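Local coordinates for protein CRISPR-associated endonuclease Cas12b (Alicyclobacillus acidoterrestris, PDB 5U31) that cuts target DNA as an RNA-guided type V CRISPR endonuclease of an adaptive immune system against viruses and plasmids, at residues V4-V9 with Y502-V507. The protein carries 3 engineered substitutions. Residues are numbered along the deposited sequence; the frame is centred on the assembly and turned at random.
Sequences VKSIKV and YLNVSV. With nucleotides of chain B; nucleotides of chain C.
Lys5, Ile7 and Val9 exchange paired backbone hydrogen bonds with Val507, Val505 and Leu503, making strands 4-9 and 502-507 an antiparallel ladder. The six bonds span 2.6 to 3.2 Å, the longest from Val505 N to Ile7 O.

Alternation sorts the side chains. On one face, apart from Lys5, the branched, apolar residues suit burial: Ile7 CD1 lies 4.2 Å from Val507 CG2, and Val9 CG1 runs beside Leu503 CB, with Ile419 and Leu462 covering this side. The extended chain of Lys5 leads away to the phosphate of C93 of chain B, where NZ makes a weak hydrogen bond to OP1.

The other face is polar and meets nucleic acid. Small serines let the strands come close to it: Ser6 OG reaches the ribose O4' of A94 of chain B, while Ser506 OG donates to N3 of DG20 of chain C over 2.8 Å. With CG anti to its backbone N (chi1 -167°), Asn504 sends ND2 to O2' of A94 of chain B at 2.7 Å and also to Gln483. At the strand edge, Ser6 N bonds O4' of C93 of chain B.

At the Val9-Leu503 end of the ladder, Lys8 bends at chi3 (121°) and lays CE and NZ over one face of the Tyr502 ring, NZ 4.6 Å from its centroid: CH-pi and cation-pi together. The Tyr502 hydroxyl bonds an RNA phosphate.

This antiparallel ladder joins the first wedge (WED) segment to the second in one wedge-domain sheet, with RNA and DNA lying along its polar face and outer edge.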
ATOM      1  N   VAL A   4      15.975  -8.427  11.162  1.00 29.88           N
ATOM      2  CA  VAL A   4      16.629  -7.175  11.526  1.00 29.71           C
ATOM      3  C   VAL A   4      15.552  -6.200  11.979  1.00 29.64           C
ATOM      4  O   VAL A   4      14.529  -6.042  11.305  1.00 34.92           O
ATOM      5  CB  VAL A   4      17.444  -6.600  10.355  1.00 29.20           C
ATOM      6  CG1 VAL A   4      18.100  -5.290  10.755  1.00 29.08           C
ATOM      7  CG2 VAL A   4      18.494  -7.602   9.893  1.00 31.95           C
ATOM      8  N   LYS A   5      15.770  -5.568  13.128  1.00 32.52           N
ATOM      9  CA  LYS A   5      14.843  -4.583  13.667  1.00 29.73           C
ATOM     10  C   LYS A   5      15.610  -3.322  14.023  1.00 39.15           C
ATOM     11  O   LYS A   5      16.750  -3.393  14.490  1.00 55.60           O
ATOM     12  CB  LYS A   5      14.114  -5.111  14.903  1.00 30.35           C
ATOM     13  CG  LYS A   5      13.452  -6.452  14.687  1.00 49.06           C
ATOM     14  CD  LYS A   5      12.371  -6.731  15.711  1.00 38.49           C
ATOM     15  CE  LYS A   5      11.338  -7.684  15.123  1.00 50.36           C
ATOM     16  NZ  LYS A   5      10.200  -7.960  16.044  1.00 63.63           N
ATOM     17  N   SER A   6      14.987  -2.171  13.802  1.00 32.80           N
ATOM     18  CA  SER A   6      15.580  -0.888  14.149  1.00 29.48           C
ATOM     19  C   SER A   6      14.932  -0.374  15.426  1.00 30.01           C
ATOM     20  O   SER A   6      13.704  -0.264  15.504  1.00 34.92           O
ATOM     21  CB  SER A   6      15.418   0.126  13.016  1.00 41.85           C
ATOM     22  OG  SER A   6      14.392   1.064  13.294  1.00 37.32           O
ATOM     23  N   ILE A   7      15.756  -0.076  16.424  1.00 30.43           N
ATOM     24  CA  ILE A   7      15.322   0.602  17.636  1.00 31.00           C
ATOM     25  C   ILE A   7      15.977   1.971  17.630  1.00 30.95           C
ATOM     26  O   ILE A   7      17.194   2.088  17.824  1.00 44.66           O
ATOM     27  CB  ILE A   7      15.680  -0.185  18.901  1.00 31.69           C
ATOM     28  CG1 ILE A   7      14.865  -1.473  18.964  1.00 31.83           C
ATOM     29  CG2 ILE A   7      15.431   0.662  20.140  1.00 32.34           C
ATOM     30  CD1 ILE A   7      15.131  -2.296  20.198  1.00 44.67           C
ATOM     31  N   LYS A   8      15.184   3.010  17.389  1.00 30.86           N
ATOM     32  CA  LYS A   8      15.721   4.361  17.350  1.00 30.87           C
ATOM     33  C   LYS A   8      15.847   4.896  18.769  1.00 31.63           C
ATOM     34  O   LYS A   8      14.940   4.736  19.593  1.00 38.52           O
ATOM     35  CB  LYS A   8      14.839   5.270  16.497  1.00 30.56           C
ATOM     36  CG  LYS A   8      15.418   6.650  16.230  1.00 30.53           C
ATOM     37  CD  LYS A   8      14.706   7.301  15.058  1.00 30.14           C
ATOM     38  CE  LYS A   8      14.058   8.619  15.449  1.00 63.53           C
ATOM     39  NZ  LYS A   8      13.349   9.266  14.304  1.00 56.60           N
ATOM     40  N   VAL A   9      16.975   5.528  19.045  1.00 31.79           N
ATOM     41  CA  VAL A   9      17.353   5.929  20.388  1.00 32.58           C
ATOM     42  C   VAL A   9      17.697   7.411  20.345  1.00 32.69           C
ATOM     43  O   VAL A   9      18.264   7.891  19.358  1.00 52.51           O
ATOM     44  CB  VAL A   9      18.533   5.064  20.885  1.00 34.02           C
ATOM     45  CG1 VAL A   9      19.704   5.916  21.348  1.00 33.17           C
ATOM     46  CG2 VAL A   9      18.073   4.094  21.959  1.00 33.42           C
ATOM     47  N   TYR A 502      19.351  11.628  17.146  1.00 31.65           N
ATOM     48  CA  TYR A 502      18.973  10.251  17.419  1.00 31.52           C
ATOM     49  C   TYR A 502      20.022   9.298  16.860  1.00 31.08           C
ATOM     50  O   TYR A 502      20.764   9.632  15.934  1.00 46.88           O
ATOM     51  CB  TYR A 502      17.605   9.910  16.806  1.00 38.47           C
ATOM     52  CG  TYR A 502      16.454  10.741  17.322  1.00 37.95           C
ATOM     53  CD1 TYR A 502      15.601  10.248  18.299  1.00 49.33           C
ATOM     54  CD2 TYR A 502      16.216  12.015  16.830  1.00 34.98           C
ATOM     55  CE1 TYR A 502      14.542  11.004  18.774  1.00 53.15           C
ATOM     56  CE2 TYR A 502      15.161  12.779  17.297  1.00 47.27           C
ATOM     57  CZ  TYR A 502      14.328  12.268  18.269  1.00 50.42           C
ATOM     58  OH  TYR A 502      13.279  13.023  18.740  1.00 54.32           O
ATOM     59  N   LEU A 503      20.072   8.096  17.432  1.00 31.20           N
ATOM     60  CA  LEU A 503      20.879   7.005  16.904  1.00 30.83           C
ATOM     61  C   LEU A 503      19.949   5.860  16.539  1.00 30.53           C
ATOM     62  O   LEU A 503      19.241   5.330  17.401  1.00 30.91           O
ATOM     63  CB  LEU A 503      21.934   6.532  17.908  1.00 31.34           C
ATOM     64  CG  LEU A 503      22.879   5.480  17.319  1.00 31.02           C
ATOM     65  CD1 LEU A 503      23.712   6.097  16.211  1.00 35.00           C
ATOM     66  CD2 LEU A 503      23.784   4.875  18.361  1.00 31.62           C
ATOM     67  N   ASN A 504      19.952   5.476  15.270  1.00 29.91           N
ATOM     68  CA  ASN A 504      19.076   4.422  14.777  1.00 29.63           C
ATOM     69  C   ASN A 504      19.870   3.129  14.807  1.00 29.63           C
ATOM     70  O   ASN A 504      20.720   2.895  13.947  1.00 59.32           O
ATOM     71  CB  ASN A 504      18.587   4.759  13.376  1.00 29.07           C
ATOM     72  CG  ASN A 504      17.445   3.881  12.919  1.00 28.86           C
ATOM     73  OD1 ASN A 504      17.374   2.694  13.239  1.00 28.96           O
ATOM     74  ND2 ASN A 504      16.544   4.466  12.143  1.00 31.23           N
ATOM     75  N   VAL A 505      19.602   2.286  15.797  1.00 30.07           N
ATOM     76  CA  VAL A 505      20.391   1.082  16.027  1.00 30.25           C
ATOM     77  C   VAL A 505      19.681  -0.110  15.410  1.00 30.01           C
ATOM     78  O   VAL A 505      18.504  -0.358  15.694  1.00 32.03           O
ATOM     79  CB  VAL A 505      20.636   0.852  17.526  1.00 31.02           C
ATOM     80  CG1 VAL A 505      21.398  -0.439  17.716  1.00 31.26           C
ATOM     81  CG2 VAL A 505      21.403   2.020  18.123  1.00 31.33           C
ATOM     82  N   SER A 506      20.405  -0.856  14.579  1.00 33.48           N
ATOM     83  CA  SER A 506      19.898  -2.087  13.992  1.00 31.00           C
ATOM     84  C   SER A 506      20.169  -3.252  14.933  1.00 37.39           C
ATOM     85  O   SER A 506      21.307  -3.456  15.365  1.00 50.05           O
ATOM     86  CB  SER A 506      20.544  -2.346  12.631  1.00 29.34           C
ATOM     87  OG  SER A 506      20.270  -1.291  11.728  1.00 46.49           O
ATOM     88  N   VAL A 507      19.125  -4.010  15.251  1.00 44.23           N
ATOM     89  CA  VAL A 507      19.230  -5.191  16.099  1.00 31.01           C
ATOM     90  C   VAL A 507      18.924  -6.409  15.244  1.00 30.85           C
ATOM     91  O   VAL A 507      17.908  -6.440  14.541  1.00 44.02           O
ATOM     92  CB  VAL A 507      18.273  -5.118  17.300  1.00 31.53           C
ATOM     93  CG1 VAL A 507      18.586  -6.232  18.282  1.00 44.46           C
ATOM     94  CG2 VAL A 507      18.360  -3.759  17.981  1.00 35.46           C
TER
ATOM     95  P     C B  93       9.240  -3.829  15.610  1.00 30.74           P
ATOM     96  OP1   C B  93       8.537  -5.107  15.358  1.00 34.86           O
ATOM     97  OP2   C B  93       9.870  -3.587  16.930  1.00 52.02           O
ATOM     98  O5'   C B  93      10.339  -3.645  14.468  1.00 32.93           O
ATOM     99  C5'   C B  93      11.332  -2.628  14.562  1.00 29.99           C
ATOM    100  C4'   C B  93      11.431  -1.800  13.302  1.00 33.35           C
ATOM    101  O4'   C B  93      12.399  -2.379  12.374  1.00 43.97           O
ATOM    102  C3'   C B  93      10.130  -1.625  12.504  1.00 29.23           C
ATOM    103  O3'   C B  93      10.099  -0.313  11.946  1.00 28.98           O
ATOM    104  C2'   C B  93      10.331  -2.596  11.344  1.00 34.74           C
ATOM    105  O2'   C B  93       9.555  -2.322  10.196  1.00 28.61           O
ATOM    106  C1'   C B  93      11.818  -2.399  11.087  1.00 38.06           C
ATOM    107  N1    C B  93      12.465  -3.392  10.214  1.00 39.14           N
ATOM    108  C2    C B  93      13.772  -3.135   9.779  1.00 42.90           C
ATOM    109  O2    C B  93      14.366  -2.129  10.197  1.00 32.12           O
ATOM    110  N3    C B  93      14.375  -4.008   8.939  1.00 31.84           N
ATOM    111  C4    C B  93      13.714  -5.081   8.517  1.00 41.95           C
ATOM    112  N4    C B  93      14.350  -5.915   7.698  1.00 48.04           N
ATOM    113  C5    C B  93      12.378  -5.351   8.920  1.00 52.34           C
ATOM    114  C6    C B  93      11.789  -4.481   9.750  1.00 45.95           C
TER
ATOM    115  P    DG C  20      25.406  -2.786   4.210  1.00 27.21           P
ATOM    116  OP1  DG C  20      26.863  -2.583   4.372  1.00 46.24           O
ATOM    117  OP2  DG C  20      24.868  -4.070   3.714  1.00 33.09           O
ATOM    118  O5'  DG C  20      24.686  -2.500   5.606  1.00 43.37           O
ATOM    119  C5'  DG C  20      24.946  -1.296   6.301  1.00 27.36           C
ATOM    120  C4'  DG C  20      24.121  -1.211   7.572  1.00 27.59           C
ATOM    121  O4'  DG C  20      22.768  -0.817   7.258  1.00 31.02           O
ATOM    122  C3'  DG C  20      23.955  -2.510   8.333  1.00 27.95           C
ATOM    123  O3'  DG C  20      25.122  -2.775   9.118  1.00 35.45           O
ATOM    124  C2'  DG C  20      22.756  -2.169   9.210  1.00 28.06           C
ATOM    125  C1'  DG C  20      21.898  -1.326   8.256  1.00 35.66           C
ATOM    126  N9   DG C  20      20.840  -2.100   7.616  1.00 27.50           N
ATOM    127  C8   DG C  20      20.924  -2.816   6.448  1.00 28.88           C
ATOM    128  N7   DG C  20      19.815  -3.429   6.133  1.00 31.37           N
ATOM    129  C5   DG C  20      18.940  -3.101   7.164  1.00 33.05           C
ATOM    130  C6   DG C  20      17.588  -3.472   7.372  1.00 41.58           C
ATOM    131  O6   DG C  20      16.870  -4.188   6.662  1.00 46.23           O
ATOM    132  N1   DG C  20      17.077  -2.917   8.543  1.00 44.46           N
ATOM    133  C2   DG C  20      17.782  -2.110   9.405  1.00 42.58           C
ATOM    134  N2   DG C  20      17.120  -1.671  10.482  1.00 53.53           N
ATOM    135  N3   DG C  20      19.048  -1.759   9.225  1.00 38.69           N
ATOM    136  C4   DG C  20      19.560  -2.287   8.087  1.00 30.91           C
TER
ATOM    137  P     A B  94       9.759   0.989  12.819  1.00 39.44           P
ATOM    138  OP1   A B  94       9.959   0.740  14.269  1.00 41.52           O
ATOM    139  OP2   A B  94       8.465   1.512  12.316  1.00 29.29           O
ATOM    140  O5'   A B  94      10.857   2.025  12.332  1.00 29.02           O
ATOM    141  C5'   A B  94      11.171   2.136  10.952  1.00 28.53           C
ATOM    142  C4'   A B  94      12.659   2.199  10.731  1.00 28.32           C
ATOM    143  O4'   A B  94      13.176   0.884  10.432  1.00 30.80           O
ATOM    144  C3'   A B  94      13.119   3.043   9.560  1.00 27.96           C
ATOM    145  O3'   A B  94      13.138   4.419   9.873  1.00 34.23           O
ATOM    146  C2'   A B  94      14.499   2.473   9.254  1.00 34.54           C
ATOM    147  O2'   A B  94      15.473   3.005  10.141  1.00 27.97           O
ATOM    148  C1'   A B  94      14.305   0.996   9.597  1.00 31.66           C
ATOM    149  N9    A B  94      14.139   0.122   8.420  1.00 30.16           N
ATOM    150  C8    A B  94      13.039  -0.602   8.025  1.00 32.43           C
ATOM    151  N7    A B  94      13.251  -1.325   6.948  1.00 27.39           N
ATOM    152  C5    A B  94      14.574  -1.064   6.619  1.00 28.23           C
ATOM    153  C6    A B  94      15.412  -1.513   5.582  1.00 33.02           C
ATOM    154  N6    A B  94      15.031  -2.362   4.630  1.00 26.95           N
ATOM    155  N1    A B  94      16.683  -1.058   5.550  1.00 29.40           N
ATOM    156  C2    A B  94      17.077  -0.206   6.502  1.00 35.04           C
ATOM    157  N3    A B  94      16.389   0.290   7.528  1.00 30.90           N
ATOM    158  C4    A B  94      15.133  -0.185   7.526  1.00 32.45           C
TER